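Local coordinates for protein HMG-CoA Lyase (Bacillus subtilis subsp. subtilis, PDB 1YDO) that is of unknown function but folds as a TIM barrel of the HMGL-like family and pairs with a second copy of itself, at residues L142-V145 with F146-Y150; N218-T221 with A222-G226; A165-E168 with F169-E173. All blocks are in the same frame, centred on the assembly; numbering follows the deposited sequence.

Contact 1 (L142-V145 with F146-Y150); sequences LSTV and FGCPY
Between Thr144 and Cys148 the chain doubles back, bringing their CA atoms to 5.3 Å of each other just past the end of a strand, with Thr144 itself in a left-handed conformation of positive phi (54°). The turn is closed by a side chain: Thr144 OG1 gives its proton to Gly147 O, 2.8 Å away. That hydroxyl comes from above the carbonyl plane, 48° out of it, and so misses the lone pairs. With OG1 swung opposite its own backbone N (chi1 -166°), the hydroxyl is turned forward to the loop, where Cys148 CB lies beside it. Threonine suits the place because its short hydroxyl side chain puts a donor close to a carbonyl three residues on. At Gly147 the backbone angles would press any CB against the preceding carbonyl oxygen, so glycine fits there.

Val145 and Phe146 form an apolar pair. The two side chains leave the backbone together, flank to flank, and Val145 CG2 approaches the Phe146 ring obliquely, 3.4 Å from CD2; an isopropyl branch beside a ring suits this buried place. Further on, Tyr150 N donates to Cys148 SG at 3.2 Å, one of the polar contacts of this buried sulfur. Pro149 CG sits over the centre of one face of the Tyr150 ring, 4.0 Å above its plane.

Leu142 and Ser143 still belong to strand 137-143, bonded through the backbone to strands 97-103 and 174-177 on its flanks. Thr144 N reaches Thr179 OG1, while Val145 packs on Leu176 of strand 174-177. His108 touches Thr144 and Cys148, and the loop lies against helix 106-110 at the C-terminal ends of these strands.

Contact 2 (N218-T221 with A222-G226); sequences NMVT and ALQMG
Asn218 to Thr221 offer their carbonyls to the next turn of the same helix. The backbone bonds come first: Ala222 N to Asn218 O at 3.0 Å and Leu223 N to Met219 O at 2.7 Å are nearly straight, whereas Gln224 N to Val220 O bends to 141°. At Thr221 O the pattern frays, because Met225 N and Gln224 N both reach it with weak bonds, as helices often do in their last turn. Gly226 then leaves helical geometry with positive phi, a conformation that suits a residue without CB.

Side-chain carbons also lie against these carbonyls. Leu223 CG is 3.5 Å from Met219 O. Met225, a selenomethionine, bends at chi2 and chi3, so that its end leads away while CG stays beside Thr221 O.

In van der Waals contact, the extended Gln224 crosses Val220 obliquely, OE1 4.1 Å from CG1. Val220, whose compact branched side chain suits a close interface, packs on Pro185 of the second subunit.

The polar ends bond outward: Gln224 OE1 to Gln224 NE2 of the second subunit, and Asn218 ND2 to Ala183 O.

The subunit contact is particular to this protein. Apolar packing of Leu223, Met219 (a selenomethionine) and the small Ala222 on Phe230 of strand 229-232 is typical of a beta-alpha-beta unit, here strand 204-207, helix 215-225 and strand 229-232, in a TIM barrel.

Contact 3 (A165-E168 with F169-E173); sequences ALFE and FGISE
Ile171 folds back onto the last turn of the helix and drops its CD1 methyl into the hollow between Leu166 and Phe167. The methyl meets Leu166 CB at 3.4 Å and, roughly at right angles to that, lies over a face of the Phe167 ring, 4.2 Å from the centroid and 21° off the normal, a CH-pi contact offset toward the rim. The Ile171 and Phe167 side chains cross at about a right angle. CG1 takes the position flanked by both backbone N and carbonyl carbon (chi1 56°), which turns the long branch back to the helix. The beta-branched side chain gives a slim, methyl-ended arm that fits between Leu166 and the ring.

This is the apolar contact expected of a Schellman motif, in which the residue just past the positive-phi glycine packs on the one five places earlier. Gly170 fills the glycine place, and its N bonds Phe167 O at 3.1 Å from well above the carbonyl plane.

Phe169 makes the bump on another flank. Its N meets Ala165 O at 3.0 Å, nearly along the C=O axis, and its ring lies with one face over that same Ala165 O, the oxygen 3.4 Å above the plane toward the rim. Ala165 CB touches Phe169 CZ at 4.4 Å, while Leu166 CD1 meets Phe169 CD1 at 4.2 Å. The ring then presses on Leu121, Lys125 and Asn128 of helix 117-133, and Ile171 lies against Thr138 and Ala140 of strand 137-143.

In the fold
Contacts 1 and 3 bracket the barrel wall: 142-150 leaves the C-terminal end of strand 137-143, whereas 165-173 ends helix 156-169 at the entrance to strand 174-177, near the start of strand 137-143. Their centres are about 20 Å apart. In TIM barrels active sites lie at the C-terminal ends of the strands, the side contact 1 occupies. All its touching residues are buried, and it is closed by a side-chain hydroxyl. Contact 3 is partly exposed and relies on apolar packing and a glycine terminus. Contact 2, mostly buried, is a regular helix near its C-terminal end, held chiefly by backbone bonds, and alone among the three touches the second subunit.

Contact 1 (L142-V145 with F146-Y150)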
loop_
_atom_site.group_PDB
_atom_site.type_symbol
_atom_site.label_atom_id
_atom_site.label_comp_id
_atom_site.label_asym_id
_atom_site.label_seq_id
_atom_site.Cartn_x
_atom_site.Cartn_y
_atom_site.Cartn_z
ATOM N N LEU A 142 -12.556 18.581 -5.280
ATOM C CA LEU A 142 -12.794 18.227 -6.673
ATOM C C LEU A 142 -12.607 16.712 -6.795
ATOM O O LEU A 142 -11.530 16.190 -6.529
ATOM C CB LEU A 142 -11.794 18.960 -7.557
ATOM C CG LEU A 142 -12.296 19.363 -8.936
ATOM C CD1 LEU A 142 -11.132 19.924 -9.736
ATOM C CD2 LEU A 142 -12.902 18.175 -9.649
ATOM N N SER A 143 -13.648 15.995 -7.194
ATOM C CA SER A 143 -13.515 14.559 -7.290
ATOM C C SER A 143 -13.377 14.084 -8.717
ATOM O O SER A 143 -13.505 14.864 -9.658
ATOM C CB SER A 143 -14.698 13.856 -6.637
ATOM O OG SER A 143 -15.898 14.184 -7.290
ATOM N N THR A 144 -13.095 12.789 -8.849
ATOM C CA THR A 144 -12.917 12.111 -10.122
ATOM C C THR A 144 -11.873 12.791 -11.018
ATOM O O THR A 144 -12.019 12.823 -12.239
ATOM C CB THR A 144 -14.284 11.971 -10.848
ATOM O OG1 THR A 144 -14.166 11.030 -11.917
ATOM C CG2 THR A 144 -14.741 13.292 -11.404
ATOM N N VAL A 145 -10.802 13.308 -10.410
ATOM C CA VAL A 145 -9.756 13.980 -11.171
ATOM C C VAL A 145 -8.776 13.001 -11.806
ATOM O O VAL A 145 -8.077 13.348 -12.754
ATOM C CB VAL A 145 -8.964 14.980 -10.295
ATOM C CG1 VAL A 145 -9.906 15.967 -9.658
ATOM C CG2 VAL A 145 -8.184 14.255 -9.241
ATOM N N PHE A 146 -8.733 11.775 -11.294
ATOM C CA PHE A 146 -7.833 10.753 -11.833
ATOM C C PHE A 146 -8.602 9.647 -12.539
ATOM O O PHE A 146 -8.171 8.495 -12.545
ATOM C CB PHE A 146 -6.998 10.133 -10.715
ATOM C CG PHE A 146 -5.968 11.053 -10.151
ATOM C CD1 PHE A 146 -4.854 11.393 -10.895
ATOM C CD2 PHE A 146 -6.120 11.596 -8.875
ATOM C CE1 PHE A 146 -3.900 12.266 -10.377
ATOM C CE2 PHE A 146 -5.168 12.475 -8.345
ATOM C CZ PHE A 146 -4.059 12.808 -9.098
ATOM N N GLY A 147 -9.739 9.996 -13.130
ATOM C CA GLY A 147 -10.521 8.997 -13.823
ATOM C C GLY A 147 -11.914 8.924 -13.253
ATOM O O GLY A 147 -12.113 9.135 -12.056
ATOM N N CYS A 148 -12.881 8.617 -14.113
ATOM C CA CYS A 148 -14.278 8.519 -13.720
ATOM C C CYS A 148 -14.811 7.098 -13.831
ATOM O O CYS A 148 -14.431 6.350 -14.723
ATOM C CB CYS A 148 -15.124 9.448 -14.601
ATOM S SG CYS A 148 -16.915 9.419 -14.258
ATOM N N PRO A 149 -15.707 6.710 -12.918
ATOM C CA PRO A 149 -16.263 5.358 -12.981
ATOM C C PRO A 149 -17.197 5.198 -14.194
ATOM O O PRO A 149 -17.499 4.081 -14.634
ATOM C CB PRO A 149 -17.003 5.236 -11.647
ATOM C CG PRO A 149 -17.452 6.630 -11.385
ATOM C CD PRO A 149 -16.221 7.437 -11.744
ATOM N N TYR A 150 -17.637 6.331 -14.730
ATOM C CA TYR A 150 -18.542 6.352 -15.868
ATOM C C TYR A 150 -17.832 6.775 -17.153
ATOM O O TYR A 150 -17.844 6.047 -18.148
ATOM C CB TYR A 150 -19.694 7.313 -15.585
ATOM C CG TYR A 150 -20.443 7.025 -14.298
ATOM C CD1 TYR A 150 -20.715 8.045 -13.392
ATOM C CD2 TYR A 150 -20.924 5.743 -14.014
ATOM C CE1 TYR A 150 -21.448 7.811 -12.247
ATOM C CE2 TYR A 150 -21.663 5.493 -12.866
ATOM C CZ TYR A 150 -21.921 6.541 -11.989
ATOM O OH TYR A 150 -22.690 6.327 -10.874
#

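Contact 2 (N218-T221 with A222-G226)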
loop_
_atom_site.group_PDB
_atom_site.type_symbol
_atom_site.label_atom_id
_atom_site.label_comp_id
_atom_site.label_asym_id
_atom_site.label_seq_id
_atom_site.Cartn_x
_atom_site.Cartn_y
_atom_site.Cartn_z
ATOM N N ASN A 218 1.243 6.488 -4.545
ATOM C CA ASN A 218 0.947 7.744 -5.190
ATOM C C ASN A 218 1.366 8.880 -4.280
ATOM O O ASN A 218 1.793 9.933 -4.732
ATOM C CB ASN A 218 -0.547 7.852 -5.505
ATOM C CG ASN A 218 -1.010 6.789 -6.479
ATOM O OD1 ASN A 218 -0.311 6.476 -7.442
ATOM N ND2 ASN A 218 -2.191 6.236 -6.241
HETATM N N MSE A 219 1.261 8.672 -2.983
HETATM C CA MSE A 219 1.627 9.724 -2.057
HETATM C C MSE A 219 3.100 10.078 -2.152
HETATM O O MSE A 219 3.467 11.247 -2.066
HETATM C CB MSE A 219 1.313 9.288 -0.658
HETATM C CG MSE A 219 1.121 10.428 0.251
HETATM SE SE MSE A 219 0.140 9.728 1.711
HETATM C CE MSE A 219 -1.540 9.288 0.813
ATOM N N VAL A 220 3.942 9.064 -2.316
ATOM C CA VAL A 220 5.362 9.309 -2.419
ATOM C C VAL A 220 5.638 10.197 -3.618
ATOM O O VAL A 220 6.359 11.186 -3.509
ATOM C CB VAL A 220 6.150 8.002 -2.557
ATOM C CG1 VAL A 220 7.600 8.307 -2.909
ATOM C CG2 VAL A 220 6.080 7.221 -1.255
ATOM N N THR A 221 5.058 9.845 -4.761
ATOM C CA THR A 221 5.236 10.641 -5.974
ATOM C C THR A 221 4.815 12.088 -5.701
ATOM O O THR A 221 5.511 13.024 -6.077
ATOM C CB THR A 221 4.392 10.079 -7.124
ATOM O OG1 THR A 221 4.791 8.733 -7.382
ATOM C CG2 THR A 221 4.587 10.905 -8.386
ATOM N N ALA A 222 3.670 12.259 -5.047
ATOM C CA ALA A 222 3.191 13.583 -4.713
ATOM C C ALA A 222 4.178 14.277 -3.766
ATOM O O ALA A 222 4.538 15.436 -3.970
ATOM C CB ALA A 222 1.814 13.502 -4.076
ATOM N N LEU A 223 4.624 13.580 -2.729
ATOM C CA LEU A 223 5.571 14.178 -1.805
ATOM C C LEU A 223 6.774 14.715 -2.557
ATOM O O LEU A 223 7.383 15.707 -2.153
ATOM C CB LEU A 223 6.038 13.159 -0.775
ATOM C CG LEU A 223 5.152 13.025 0.448
ATOM C CD1 LEU A 223 5.588 11.807 1.215
ATOM C CD2 LEU A 223 5.234 14.272 1.306
ATOM N N GLN A 224 7.112 14.054 -3.654
ATOM C CA GLN A 224 8.242 14.459 -4.471
ATOM C C GLN A 224 7.928 15.667 -5.338
ATOM O O GLN A 224 8.824 16.435 -5.672
ATOM C CB GLN A 224 8.673 13.314 -5.370
ATOM C CG GLN A 224 9.389 12.180 -4.675
ATOM C CD GLN A 224 9.755 11.064 -5.649
ATOM O OE1 GLN A 224 10.461 10.117 -5.295
ATOM N NE2 GLN A 224 9.268 11.174 -6.885
HETATM N N MSE A 225 6.665 15.830 -5.709
HETATM C CA MSE A 225 6.270 16.954 -6.534
HETATM C C MSE A 225 6.135 18.230 -5.724
HETATM O O MSE A 225 6.210 19.318 -6.286
HETATM C CB MSE A 225 4.943 16.668 -7.235
HETATM C CG MSE A 225 4.976 15.496 -8.216
HETATM SE SE MSE A 225 6.256 15.769 -9.668
HETATM C CE MSE A 225 5.635 17.546 -10.183
ATOM N N GLY A 226 5.902 18.096 -4.416
ATOM C CA GLY A 226 5.756 19.267 -3.559
ATOM C C GLY A 226 4.503 19.348 -2.694
ATOM O O GLY A 226 4.457 20.112 -1.729
#

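Contact 3 (A165-E168 with F169-E173)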
loop_
_atom_site.group_PDB
_atom_site.type_symbol
_atom_site.label_atom_id
_atom_site.label_comp_id
_atom_site.label_asym_id
_atom_site.label_seq_id
_atom_site.Cartn_x
_atom_site.Cartn_y
_atom_site.Cartn_z
ATOM N N ALA A 165 -11.316 28.042 -11.974
ATOM C CA ALA A 165 -12.535 28.657 -11.494
ATOM C C ALA A 165 -12.553 28.563 -9.970
ATOM O O ALA A 165 -12.666 29.572 -9.286
ATOM C CB ALA A 165 -13.749 27.951 -12.077
ATOM N N LEU A 166 -12.421 27.352 -9.439
ATOM C CA LEU A 166 -12.452 27.177 -8.004
ATOM C C LEU A 166 -11.550 28.163 -7.295
ATOM O O LEU A 166 -11.967 28.836 -6.348
ATOM C CB LEU A 166 -12.066 25.753 -7.608
ATOM C CG LEU A 166 -13.186 24.716 -7.585
ATOM C CD1 LEU A 166 -14.426 25.331 -6.952
ATOM C CD2 LEU A 166 -13.493 24.244 -8.984
ATOM N N PHE A 167 -10.313 28.277 -7.746
ATOM C CA PHE A 167 -9.405 29.194 -7.087
ATOM C C PHE A 167 -9.828 30.633 -7.266
ATOM O O PHE A 167 -9.645 31.459 -6.370
ATOM C CB PHE A 167 -7.984 28.979 -7.590
ATOM C CG PHE A 167 -7.253 27.908 -6.852
ATOM C CD1 PHE A 167 -7.008 28.041 -5.487
ATOM C CD2 PHE A 167 -6.813 26.762 -7.507
ATOM C CE1 PHE A 167 -6.335 27.052 -4.783
ATOM C CE2 PHE A 167 -6.137 25.761 -6.809
ATOM C CZ PHE A 167 -5.897 25.908 -5.444
ATOM N N GLU A 168 -10.411 30.921 -8.424
ATOM C CA GLU A 168 -10.880 32.268 -8.748
ATOM C C GLU A 168 -11.978 32.731 -7.782
ATOM O O GLU A 168 -12.117 33.926 -7.516
ATOM C CB GLU A 168 -11.408 32.300 -10.190
ATOM C CG GLU A 168 -11.780 33.692 -10.714
ATOM C CD GLU A 168 -12.890 33.660 -11.766
ATOM O OE1 GLU A 168 -12.737 32.949 -12.792
ATOM O OE2 GLU A 168 -13.919 34.355 -11.560
ATOM N N PHE A 169 -12.762 31.787 -7.269
ATOM C CA PHE A 169 -13.839 32.105 -6.331
ATOM C C PHE A 169 -13.282 32.601 -4.988
ATOM O O PHE A 169 -13.915 33.405 -4.307
ATOM C CB PHE A 169 -14.721 30.869 -6.092
ATOM C CG PHE A 169 -15.493 30.412 -7.307
ATOM C CD1 PHE A 169 -16.140 29.169 -7.308
ATOM C CD2 PHE A 169 -15.583 31.210 -8.444
ATOM C CE1 PHE A 169 -16.864 28.726 -8.423
ATOM C CE2 PHE A 169 -16.306 30.776 -9.566
ATOM C CZ PHE A 169 -16.947 29.529 -9.554
ATOM N N GLY A 170 -12.104 32.117 -4.606
ATOM C CA GLY A 170 -11.521 32.546 -3.349
ATOM C C GLY A 170 -11.269 31.418 -2.368
ATOM O O GLY A 170 -10.930 31.660 -1.204
ATOM N N ILE A 171 -11.426 30.180 -2.821
ATOM C CA ILE A 171 -11.198 29.033 -1.950
ATOM C C ILE A 171 -9.768 29.070 -1.439
ATOM O O ILE A 171 -8.916 29.734 -2.015
ATOM C CB ILE A 171 -11.409 27.720 -2.704
ATOM C CG1 ILE A 171 -10.493 27.688 -3.929
ATOM C CG2 ILE A 171 -12.878 27.571 -3.095
ATOM C CD1 ILE A 171 -10.478 26.345 -4.644
ATOM N N SER A 172 -9.495 28.349 -0.367
ATOM C CA SER A 172 -8.151 28.364 0.182
ATOM C C SER A 172 -7.324 27.127 -0.167
ATOM O O SER A 172 -6.090 27.183 -0.202
ATOM C CB SER A 172 -8.228 28.526 1.698
ATOM O OG SER A 172 -9.027 29.651 2.031
ATOM N N GLU A 173 -8.010 26.019 -0.438
ATOM C CA GLU A 173 -7.348 24.764 -0.763
ATOM C C GLU A 173 -8.204 23.905 -1.684
ATOM O O GLU A 173 -9.388 23.720 -1.448
ATOM C CB GLU A 173 -7.077 23.999 0.518
ATOM C CG GLU A 173 -6.087 22.893 0.367
ATOM C CD GLU A 173 -5.560 22.439 1.709
ATOM O OE1 GLU A 173 -6.227 21.611 2.355
ATOM O OE2 GLU A 173 -4.489 22.930 2.128
#